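Local coordinates for lovastatin nonaketide synthase, polyketide synthase component (Aspergillus terreus, PDB 7CPX), which assembles the polyketide backbone of dihydromonacolin L, the precursor of lovastatin, from malonyl-CoA by repeated condensation, reduction and dehydration and a single methylation, with enoyl reduction supplied by LovC, at residues A[491-496]-A[531-536]; A[1023-1028]-A[1076-1081]; A[1196-1201]-A[1256-1261]. The protein carries 2 engineered substitutions. All blocks are in the same frame, centred on the assembly; numbering follows the deposited sequence.

Contact 1. Residues A[491-496]-A[531-536]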
loop_
_atom_site.group_PDB
_atom_site.type_symbol
_atom_site.label_atom_id
_atom_site.label_comp_id
_atom_site.label_asym_id
_atom_site.label_seq_id
_atom_site.Cartn_x
_atom_site.Cartn_y
_atom_site.Cartn_z
ATOM N N GLU A 491 -5.660 -50.499 -8.920
ATOM C CA GLU A 491 -4.273 -50.475 -9.368
ATOM C C GLU A 491 -3.683 -51.876 -9.405
ATOM O O GLU A 491 -2.899 -52.198 -10.300
ATOM C CB GLU A 491 -3.442 -49.570 -8.459
ATOM C CG GLU A 491 -2.917 -48.314 -9.139
ATOM C CD GLU A 491 -1.867 -48.610 -10.194
ATOM O OE1 GLU A 491 -1.903 -49.708 -10.788
ATOM O OE2 GLU A 491 -0.998 -47.742 -10.426
ATOM N N MET A 492 -4.042 -52.722 -8.439
ATOM C CA MET A 492 -3.538 -54.089 -8.430
ATOM C C MET A 492 -4.120 -54.893 -9.583
ATOM O O MET A 492 -3.429 -55.730 -10.172
ATOM C CB MET A 492 -3.861 -54.756 -7.094
ATOM C CG MET A 492 -3.307 -56.165 -6.952
ATOM S SD MET A 492 -1.516 -56.248 -7.141
ATOM C CE MET A 492 -0.984 -55.208 -5.785
ATOM N N LEU A 493 -5.390 -54.661 -9.915
ATOM C CA LEU A 493 -5.972 -55.310 -11.085
ATOM C C LEU A 493 -5.235 -54.895 -12.352
ATOM O O LEU A 493 -4.891 -55.736 -13.194
ATOM C CB LEU A 493 -7.457 -54.962 -11.184
ATOM C CG LEU A 493 -8.209 -55.507 -12.398
ATOM C CD1 LEU A 493 -8.248 -57.025 -12.373
ATOM C CD2 LEU A 493 -9.611 -54.932 -12.442
ATOM N N GLN A 494 -4.972 -53.595 -12.497
ATOM C CA GLN A 494 -4.231 -53.123 -13.662
ATOM C C GLN A 494 -2.818 -53.691 -13.689
ATOM O O GLN A 494 -2.299 -54.019 -14.760
ATOM C CB GLN A 494 -4.185 -51.595 -13.675
ATOM C CG GLN A 494 -5.548 -50.938 -13.798
ATOM C CD GLN A 494 -5.472 -49.425 -13.752
ATOM O OE1 GLN A 494 -4.607 -48.816 -14.382
ATOM N NE2 GLN A 494 -6.375 -48.809 -12.996
ATOM N N PHE A 495 -2.182 -53.804 -12.523
ATOM C CA PHE A 495 -0.838 -54.363 -12.436
ATOM C C PHE A 495 -0.824 -55.833 -12.834
ATOM O O PHE A 495 0.073 -56.280 -13.559
ATOM C CB PHE A 495 -0.313 -54.168 -11.014
ATOM C CG PHE A 495 0.882 -55.008 -10.676
ATOM C CD1 PHE A 495 2.154 -54.601 -11.030
ATOM C CD2 PHE A 495 0.733 -56.192 -9.977
ATOM C CE1 PHE A 495 3.253 -55.369 -10.710
ATOM C CE2 PHE A 495 1.827 -56.963 -9.653
ATOM C CZ PHE A 495 3.090 -56.550 -10.017
ATOM N N LEU A 496 -1.814 -56.600 -12.372
ATOM C CA LEU A 496 -1.919 -57.999 -12.770
ATOM C C LEU A 496 -2.134 -58.121 -14.270
ATOM O O LEU A 496 -1.535 -58.984 -14.924
ATOM C CB LEU A 496 -3.062 -58.670 -12.010
ATOM C CG LEU A 496 -2.809 -58.904 -10.523
ATOM C CD1 LEU A 496 -4.122 -59.029 -9.776
ATOM C CD2 LEU A 496 -1.965 -60.149 -10.323
ATOM N N THR A 531 -8.274 -66.084 -11.972
ATOM C CA THR A 531 -9.174 -66.173 -10.828
ATOM C C THR A 531 -9.006 -64.967 -9.914
ATOM O O THR A 531 -9.990 -64.371 -9.461
ATOM C CB THR A 531 -8.914 -67.467 -10.058
ATOM O OG1 THR A 531 -8.836 -68.565 -10.977
ATOM C CG2 THR A 531 -10.030 -67.731 -9.060
ATOM N N ILE A 532 -7.757 -64.587 -9.640
ATOM C CA ILE A 532 -7.514 -63.468 -8.737
ATOM C C ILE A 532 -7.969 -62.163 -9.376
ATOM O O ILE A 532 -8.492 -61.277 -8.694
ATOM C CB ILE A 532 -6.031 -63.424 -8.320
ATOM C CG1 ILE A 532 -5.890 -62.831 -6.917
ATOM C CG2 ILE A 532 -5.205 -62.610 -9.300
ATOM C CD1 ILE A 532 -6.356 -63.753 -5.807
ATOM N N ARG A 533 -7.787 -62.020 -10.692
ATOM C CA ARG A 533 -8.265 -60.819 -11.371
ATOM C C ARG A 533 -9.783 -60.713 -11.304
ATOM O O ARG A 533 -10.327 -59.632 -11.040
ATOM C CB ARG A 533 -7.797 -60.808 -12.827
ATOM C CG ARG A 533 -6.347 -60.398 -13.013
ATOM C CD ARG A 533 -6.100 -59.869 -14.418
ATOM N NE ARG A 533 -6.369 -60.873 -15.442
ATOM C CZ ARG A 533 -5.461 -61.693 -15.954
ATOM N NH1 ARG A 533 -4.198 -61.664 -15.559
ATOM N NH2 ARG A 533 -5.829 -62.565 -16.888
ATOM N N ARG A 534 -10.488 -61.819 -11.543
ATOM C CA ARG A 534 -11.945 -61.776 -11.479
ATOM C C ARG A 534 -12.425 -61.513 -10.056
ATOM O O ARG A 534 -13.404 -60.784 -9.848
ATOM C CB ARG A 534 -12.536 -63.077 -12.019
ATOM C CG ARG A 534 -12.488 -63.174 -13.534
ATOM C CD ARG A 534 -13.271 -64.370 -14.050
ATOM N NE ARG A 534 -12.572 -65.627 -13.816
ATOM C CZ ARG A 534 -11.673 -66.152 -14.638
ATOM N NH1 ARG A 534 -11.325 -65.547 -15.763
ATOM N NH2 ARG A 534 -11.106 -67.313 -14.323
ATOM N N ALA A 535 -11.747 -62.088 -9.063
ATOM C CA ALA A 535 -12.111 -61.817 -7.678
ATOM C C ALA A 535 -11.845 -60.360 -7.316
ATOM O O ALA A 535 -12.607 -59.755 -6.554
ATOM C CB ALA A 535 -11.353 -62.762 -6.747
ATOM N N LEU A 536 -10.768 -59.780 -7.850
ATOM C CA LEU A 536 -10.515 -58.357 -7.652
ATOM C C LEU A 536 -11.613 -57.515 -8.284
ATOM O O LEU A 536 -12.045 -56.511 -7.708
ATOM C CB LEU A 536 -9.155 -57.977 -8.237
ATOM C CG LEU A 536 -7.982 -57.914 -7.260
ATOM C CD1 LEU A 536 -6.672 -57.822 -8.016
ATOM C CD2 LEU A 536 -8.132 -56.732 -6.319
#
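Leu-496 N donates to Met-492 O and Leu-536 N to Ile-532 O, both at 2.9 Å, anchoring in their own helices the two leucines that meet across the contact. These leucines point at the opposite segment, while Met-492 and Ile-532 flank them. No hydrogen bond crosses between 491-496 and 531-536, whose segments run roughly antiparallel (154°) with axes 9.8 Å apart; what holds them together is apolar packing. Leu-496 is central. Its CD1 meets Leu-536 CD1 on one hand and lies 3.8 Å from Ile-532 CG2 on the other, its side chain crossing both at about a right angle. Leu-536 CD1 also reaches Met-492 CG at 3.9 Å. Beyond that carbon the methionine chain bends at both chi2 and chi3, carrying its sulfur and methyl away from 531-536.

Leu-493 and Arg-533 mark the closest backbone approach, 6.0 Å between their CA atoms. With CG of Leu-493 swung anti to its own nitrogen (chi1 177°), CD1 reaches the backbone of Arg-533 and sits 3.8 Å from Arg-533 CB. The arginine thus works through its methylenes: its CG is also 3.8 Å from Leu-496 CB, while a bend at chi3 (-61°) turns the guanidinium toward the carbonyl end of Leu-496. There NH1 stands 3.8 Å from Leu-496 O, obliquely placed and beyond hydrogen-bonding distance, so any attraction of the positive guanidinium to this oxygen is probably weak.

Leu-475 and Leu-477 of strand 475-479 and Ile-524 of strand 520-524 pack against these helices, and Leu-507 and Leu-511 of helix 504-513 receive Met-492. Helices packed on strands 475-479 and 520-524 in this way, in the chain between ketosynthase and acyltransferase, fit the alpha/beta linker domain of fatty acid and polyketide synthases.

Contact 2. Residues A[1023-1028]-A[1076-1081]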
loop_
_atom_site.group_PDB
_atom_site.type_symbol
_atom_site.label_atom_id
_atom_site.label_comp_id
_atom_site.label_asym_id
_atom_site.label_seq_id
_atom_site.Cartn_x
_atom_site.Cartn_y
_atom_site.Cartn_z
ATOM N N LEU A 1023 -3.080 15.527 -13.354
ATOM C CA LEU A 1023 -3.492 16.825 -12.845
ATOM C C LEU A 1023 -2.748 17.163 -11.561
ATOM O O LEU A 1023 -2.490 16.286 -10.727
ATOM C CB LEU A 1023 -5.000 16.848 -12.581
ATOM C CG LEU A 1023 -5.897 16.459 -13.757
ATOM C CD1 LEU A 1023 -7.339 16.314 -13.303
ATOM C CD2 LEU A 1023 -5.791 17.487 -14.865
ATOM N N ASP A 1024 -2.399 18.441 -11.418
ATOM C CA ASP A 1024 -1.810 18.968 -10.187
ATOM C C ASP A 1024 -0.641 18.110 -9.721
ATOM O O ASP A 1024 -0.433 17.914 -8.522
ATOM C CB ASP A 1024 -2.866 19.085 -9.085
ATOM C CG ASP A 1024 -2.387 19.899 -7.899
ATOM O OD1 ASP A 1024 -1.242 20.397 -7.941
ATOM O OD2 ASP A 1024 -3.155 20.043 -6.924
ATOM N N MET A 1025 0.131 17.589 -10.667
ATOM C CA MET A 1025 1.267 16.754 -10.310
ATOM C C MET A 1025 2.385 17.602 -9.726
ATOM O O MET A 1025 2.656 18.713 -10.190
ATOM C CB MET A 1025 1.776 15.986 -11.524
ATOM C CG MET A 1025 3.026 15.177 -11.235
ATOM S SD MET A 1025 3.344 13.912 -12.472
ATOM C CE MET A 1025 4.772 13.101 -11.761
ATOM N N SER A 1026 3.040 17.067 -8.700
ATOM C CA SER A 1026 4.128 17.752 -8.021
ATOM C C SER A 1026 5.269 16.776 -7.797
ATOM O O SER A 1026 5.053 15.671 -7.292
ATOM C CB SER A 1026 3.663 18.333 -6.683
ATOM O OG SER A 1026 4.732 18.966 -6.004
ATOM N N ILE A 1027 6.473 17.185 -8.174
ATOM C CA ILE A 1027 7.690 16.430 -7.902
ATOM C C ILE A 1027 8.318 17.037 -6.655
ATOM O O ILE A 1027 8.895 18.129 -6.706
ATOM C CB ILE A 1027 8.656 16.460 -9.091
ATOM C CG1 ILE A 1027 8.108 15.631 -10.256
ATOM C CG2 ILE A 1027 10.016 15.938 -8.677
ATOM C CD1 ILE A 1027 6.963 16.281 -10.992
ATOM N N ASP A 1028 8.210 16.330 -5.532
ATOM C CA ASP A 1028 8.621 16.878 -4.247
ATOM C C ASP A 1028 10.104 16.672 -3.965
ATOM O O ASP A 1028 10.766 17.579 -3.448
ATOM C CB ASP A 1028 7.793 16.248 -3.124
ATOM C CG ASP A 1028 6.309 16.512 -3.281
ATOM O OD1 ASP A 1028 5.702 15.960 -4.223
ATOM O OD2 ASP A 1028 5.748 17.270 -2.462
ATOM N N LEU A 1076 8.391 11.188 -0.120
ATOM C CA LEU A 1076 7.579 11.476 -1.293
ATOM C C LEU A 1076 8.468 12.041 -2.394
ATOM O O LEU A 1076 9.087 13.096 -2.220
ATOM C CB LEU A 1076 6.464 12.462 -0.958
ATOM C CG LEU A 1076 5.507 12.761 -2.116
ATOM C CD1 LEU A 1076 4.629 11.558 -2.399
ATOM C CD2 LEU A 1076 4.659 13.984 -1.831
ATOM N N SER A 1077 8.528 11.339 -3.522
ATOM C CA SER A 1077 9.246 11.829 -4.689
ATOM C C SER A 1077 8.350 12.666 -5.588
ATOM O O SER A 1077 8.781 13.702 -6.106
ATOM C CB SER A 1077 9.820 10.655 -5.484
ATOM O OG SER A 1077 11.216 10.795 -5.664
ATOM N N ALA A 1078 7.108 12.234 -5.778
ATOM C CA ALA A 1078 6.171 12.961 -6.620
ATOM C C ALA A 1078 4.753 12.622 -6.189
ATOM O O ALA A 1078 4.516 11.626 -5.505
ATOM C CB ALA A 1078 6.375 12.629 -8.100
ATOM N N LYS A 1079 3.810 13.457 -6.615
ATOM C CA LYS A 1079 2.404 13.222 -6.326
ATOM C C LYS A 1079 1.565 13.912 -7.389
ATOM O O LYS A 1079 2.047 14.783 -8.115
ATOM C CB LYS A 1079 2.020 13.725 -4.932
ATOM C CG LYS A 1079 2.223 15.217 -4.735
ATOM C CD LYS A 1079 1.676 15.678 -3.400
ATOM C CE LYS A 1079 1.892 17.166 -3.202
ATOM N NZ LYS A 1079 1.324 17.652 -1.915
ATOM N N GLY A 1080 0.301 13.510 -7.465
ATOM C CA GLY A 1080 -0.618 14.126 -8.404
ATOM C C GLY A 1080 -1.906 13.334 -8.498
ATOM O O GLY A 1080 -2.185 12.478 -7.658
ATOM N N GLN A 1081 -2.676 13.625 -9.544
ATOM C CA GLN A 1081 -3.912 12.917 -9.829
ATOM C C GLN A 1081 -3.876 12.440 -11.271
ATOM O O GLN A 1081 -3.143 12.975 -12.099
ATOM C CB GLN A 1081 -5.142 13.809 -9.611
ATOM C CG GLN A 1081 -5.031 14.759 -8.431
ATOM C CD GLN A 1081 -4.939 14.037 -7.106
ATOM O OE1 GLN A 1081 -5.472 12.941 -6.946
ATOM N NE2 GLN A 1081 -4.256 14.649 -6.145
#
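Lys-1079 sends its side chain out between Ser-1026 and Asp-1028. From CB the first torsion (chi1 61°) sets CG between the backbone nitrogen and carbonyl carbon, where it lies 3.6 Å from Asp-1028 OD1. CD continues past the same oxygen, CE comes 3.9 Å from Asp-1028 OD2 with Ser-1026 CB nearby, and NZ ends 4.5 Å from OD2, beyond a salt bridge. Leu-1076 CD2 lies against the same carboxylate.

The backbones pair antiparallel. Ser-1026 and Lys-1079 exchange two hydrogen bonds, the one from Ser-1026 N to Lys-1079 O being nearly straight (166°), and Leu-1023 and Gln-1081 exchange two more; Asp-1028 N adds a weak bond to Ser-1077 O. Between the two doubly bonded pairs the register slips by one residue in a beta bulge, as the chain turns a corner at Asp-1024. Gly-1080 lies here with its CA 3.8 Å from Met-1025 CA.

On the opposite face of the sheet from Lys-1079, Ala-1078 CB meets Met-1025 CE at 4.0 Å and Ile-1027 CG1, beside helix 995-1012. The chemistry thus differs between the faces: Met-1025, Ile-1027 and Ala-1078 form an apolar patch on one, while on the other lysine and aspartate probably attract each other only loosely.

Contact 3. Residues A[1196-1201]-A[1256-1261]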
loop_
_atom_site.group_PDB
_atom_site.type_symbol
_atom_site.label_atom_id
_atom_site.label_comp_id
_atom_site.label_asym_id
_atom_site.label_seq_id
_atom_site.Cartn_x
_atom_site.Cartn_y
_atom_site.Cartn_z
ATOM N N TYR A 1196 16.943 24.199 -13.231
ATOM C CA TYR A 1196 15.526 24.025 -12.946
ATOM C C TYR A 1196 15.150 22.568 -13.178
ATOM O O TYR A 1196 15.484 21.998 -14.222
ATOM C CB TYR A 1196 14.671 24.930 -13.830
ATOM C CG TYR A 1196 14.971 26.405 -13.731
ATOM C CD1 TYR A 1196 15.960 26.983 -14.507
ATOM C CD2 TYR A 1196 14.250 27.225 -12.878
ATOM C CE1 TYR A 1196 16.233 28.330 -14.429
ATOM C CE2 TYR A 1196 14.513 28.574 -12.796
ATOM C CZ TYR A 1196 15.505 29.124 -13.574
ATOM O OH TYR A 1196 15.775 30.471 -13.492
ATOM N N VAL A 1197 14.458 21.972 -12.214
ATOM C CA VAL A 1197 13.941 20.615 -12.365
ATOM C C VAL A 1197 12.420 20.683 -12.313
ATOM O O VAL A 1197 11.870 21.486 -11.546
ATOM C CB VAL A 1197 14.490 19.672 -11.284
ATOM C CG1 VAL A 1197 15.986 19.508 -11.440
ATOM C CG2 VAL A 1197 14.154 20.194 -9.896
ATOM N N PRO A 1198 11.703 19.878 -13.096
ATOM C CA PRO A 1198 10.238 19.918 -13.031
ATOM C C PRO A 1198 9.752 19.653 -11.616
ATOM O O PRO A 1198 9.976 18.578 -11.056
ATOM C CB PRO A 1198 9.808 18.808 -13.996
ATOM C CG PRO A 1198 10.961 18.610 -14.897
ATOM C CD PRO A 1198 12.185 18.909 -14.092
ATOM N N THR A 1199 9.082 20.646 -11.038
ATOM C CA THR A 1199 8.575 20.551 -9.679
ATOM C C THR A 1199 7.068 20.370 -9.625
ATOM O O THR A 1199 6.576 19.593 -8.802
ATOM C CB THR A 1199 8.967 21.795 -8.872
ATOM O OG1 THR A 1199 8.612 22.974 -9.605
ATOM C CG2 THR A 1199 10.459 21.795 -8.579
ATOM N N HIS A 1200 6.313 21.062 -10.474
ATOM C CA HIS A 1200 4.857 20.981 -10.411
ATOM C C HIS A 1200 4.231 21.076 -11.792
ATOM O O HIS A 1200 4.234 22.138 -12.413
ATOM C CB HIS A 1200 4.277 22.087 -9.527
ATOM C CG HIS A 1200 2.781 22.090 -9.480
ATOM N ND1 HIS A 1200 2.009 22.785 -10.385
ATOM C CD2 HIS A 1200 1.914 21.477 -8.640
ATOM C CE1 HIS A 1200 0.731 22.604 -10.103
ATOM N NE2 HIS A 1200 0.646 21.814 -9.049
ATOM N N VAL A 1201 3.651 19.976 -12.256
ATOM C CA VAL A 1201 3.024 19.924 -13.570
ATOM C C VAL A 1201 1.531 20.128 -13.375
ATOM O O VAL A 1201 0.862 19.306 -12.738
ATOM C CB VAL A 1201 3.309 18.606 -14.298
ATOM C CG1 VAL A 1201 2.958 18.747 -15.758
ATOM C CG2 VAL A 1201 4.762 18.212 -14.130
ATOM N N ILE A 1256 3.771 23.009 -16.819
ATOM C CA ILE A 1256 4.842 22.302 -16.135
ATOM C C ILE A 1256 5.802 23.331 -15.561
ATOM O O ILE A 1256 6.311 24.200 -16.282
ATOM C CB ILE A 1256 5.556 21.324 -17.080
ATOM C CG1 ILE A 1256 6.793 20.740 -16.394
ATOM C CG2 ILE A 1256 5.949 22.008 -18.377
ATOM C CD1 ILE A 1256 7.359 19.518 -17.079
ATOM N N THR A 1257 6.036 23.247 -14.259
ATOM C CA THR A 1257 6.800 24.231 -13.511
ATOM C C THR A 1257 8.119 23.595 -13.112
ATOM O O THR A 1257 8.151 22.711 -12.242
ATOM C CB THR A 1257 6.026 24.706 -12.285
ATOM O OG1 THR A 1257 4.932 25.536 -12.695
ATOM C CG2 THR A 1257 6.937 25.481 -11.353
ATOM N N PHE A 1258 9.185 24.045 -13.775
ATOM C CA PHE A 1258 10.564 23.714 -13.437
ATOM C C PHE A 1258 11.023 24.729 -12.402
ATOM O O PHE A 1258 11.109 25.926 -12.691
ATOM C CB PHE A 1258 11.470 23.773 -14.664
ATOM C CG PHE A 1258 10.959 23.028 -15.865
ATOM C CD1 PHE A 1258 9.892 23.506 -16.602
ATOM C CD2 PHE A 1258 11.588 21.873 -16.288
ATOM C CE1 PHE A 1258 9.439 22.829 -17.714
ATOM C CE2 PHE A 1258 11.144 21.194 -17.399
ATOM C CZ PHE A 1258 10.067 21.670 -18.116
ATOM N N LYS A 1259 11.314 24.269 -11.229
ATOM C CA LYS A 1259 11.846 25.154 -10.211
ATOM C C LYS A 1259 13.328 24.870 -9.996
ATOM O O LYS A 1259 13.781 23.739 -10.194
ATOM C CB LYS A 1259 11.089 24.973 -8.893
ATOM C CG LYS A 1259 11.089 26.192 -7.992
ATOM C CD LYS A 1259 9.891 26.186 -7.061
ATOM C CE LYS A 1259 9.867 27.422 -6.181
ATOM N NZ LYS A 1259 8.689 27.440 -5.273
ATOM N N PRO A 1260 14.118 25.867 -9.599
ATOM C CA PRO A 1260 15.556 25.632 -9.438
ATOM C C PRO A 1260 15.835 24.494 -8.470
ATOM O O PRO A 1260 15.151 24.331 -7.457
ATOM C CB PRO A 1260 16.073 26.969 -8.899
ATOM C CG PRO A 1260 15.119 27.966 -9.411
ATOM C CD PRO A 1260 13.780 27.291 -9.431
ATOM N N PHE A 1261 16.855 23.700 -8.798
ATOM C CA PHE A 1261 17.276 22.633 -7.898
ATOM C C PHE A 1261 17.574 23.191 -6.516
ATOM O O PHE A 1261 17.266 22.558 -5.498
ATOM C CB PHE A 1261 18.499 21.922 -8.474
ATOM C CG PHE A 1261 18.816 20.619 -7.804
ATOM C CD1 PHE A 1261 18.106 19.474 -8.119
ATOM C CD2 PHE A 1261 19.831 20.536 -6.868
ATOM C CE1 PHE A 1261 18.397 18.271 -7.507
ATOM C CE2 PHE A 1261 20.128 19.337 -6.253
ATOM C CZ PHE A 1261 19.410 18.202 -6.573
#
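Thr-1257 O accepts three hydrogen bonds from two consecutive residues of the facing strand. Thr-1199 N donates at 2.6 Å, in the carbonyl plane; His-1200 N donates at 3.0 Å, on a lone pair; and Thr-1199 OG1 comes in 51° above that plane. The hydroxyl is brought there by a chi1 of 50°, which sets OG1 between its own backbone nitrogen and carbonyl carbon. Thr-1257 N in turn gives its hydrogen to His-1200 O at 2.8 Å. Val-1197 and Lys-1259 satisfy each other's N and O in a hydrogen-bonded antiparallel pair.

The polar ends of His-1200 and Tyr-1196 find partners elsewhere: His-1200 NE2 bonds to Asp-1024 OD1 and Tyr-1196 OH to Gly-1233 O. Pro-1260 lies beside the Tyr-1196 ring, its CG 3.5 Å from CE2, and Pro-1198 CG is 3.6 Å from Phe-1258 CE2, with Ile-1256 CD1 near Pro-1198 CB. Phe-1177 of helix 1170-1184 packs on Ile-1256 and Phe-1258.

Pro-1198 is about 5 Å from Asp-1174, the predicted proton donor of the dehydratase, measured between side chains. Thr-1199 and His-1200 facing one residue make a classic beta bulge, here in the strand of the C-terminal hotdog fold that borders the active site.

In the fold
Contact 1 stands apart, its centre about 74 Å from that of contact 2 and 82 Å from that of contact 3; it is a buried helix-helix contact whose segments share no hydrogen bond. Contacts 2 and 3 are partly buried strand pairings in the dehydratase domain, made mainly of backbone hydrogen bonds, each with a bulge. Their centres are about 11 Å apart, and strands 1016-1027 and 1196-1206 are neighbours, with Ile-1027 N probably hydrogen-bonded to Thr-1199 O. This seam joins the N-terminal to the C-terminal hotdog, giving the double-hotdog dehydratase. Contact 3 lies nearer the predicted catalytic pair, His-985 and Asp-1174, whereas contact 2 has Leu-1076 against Leu-966 of the second subunit.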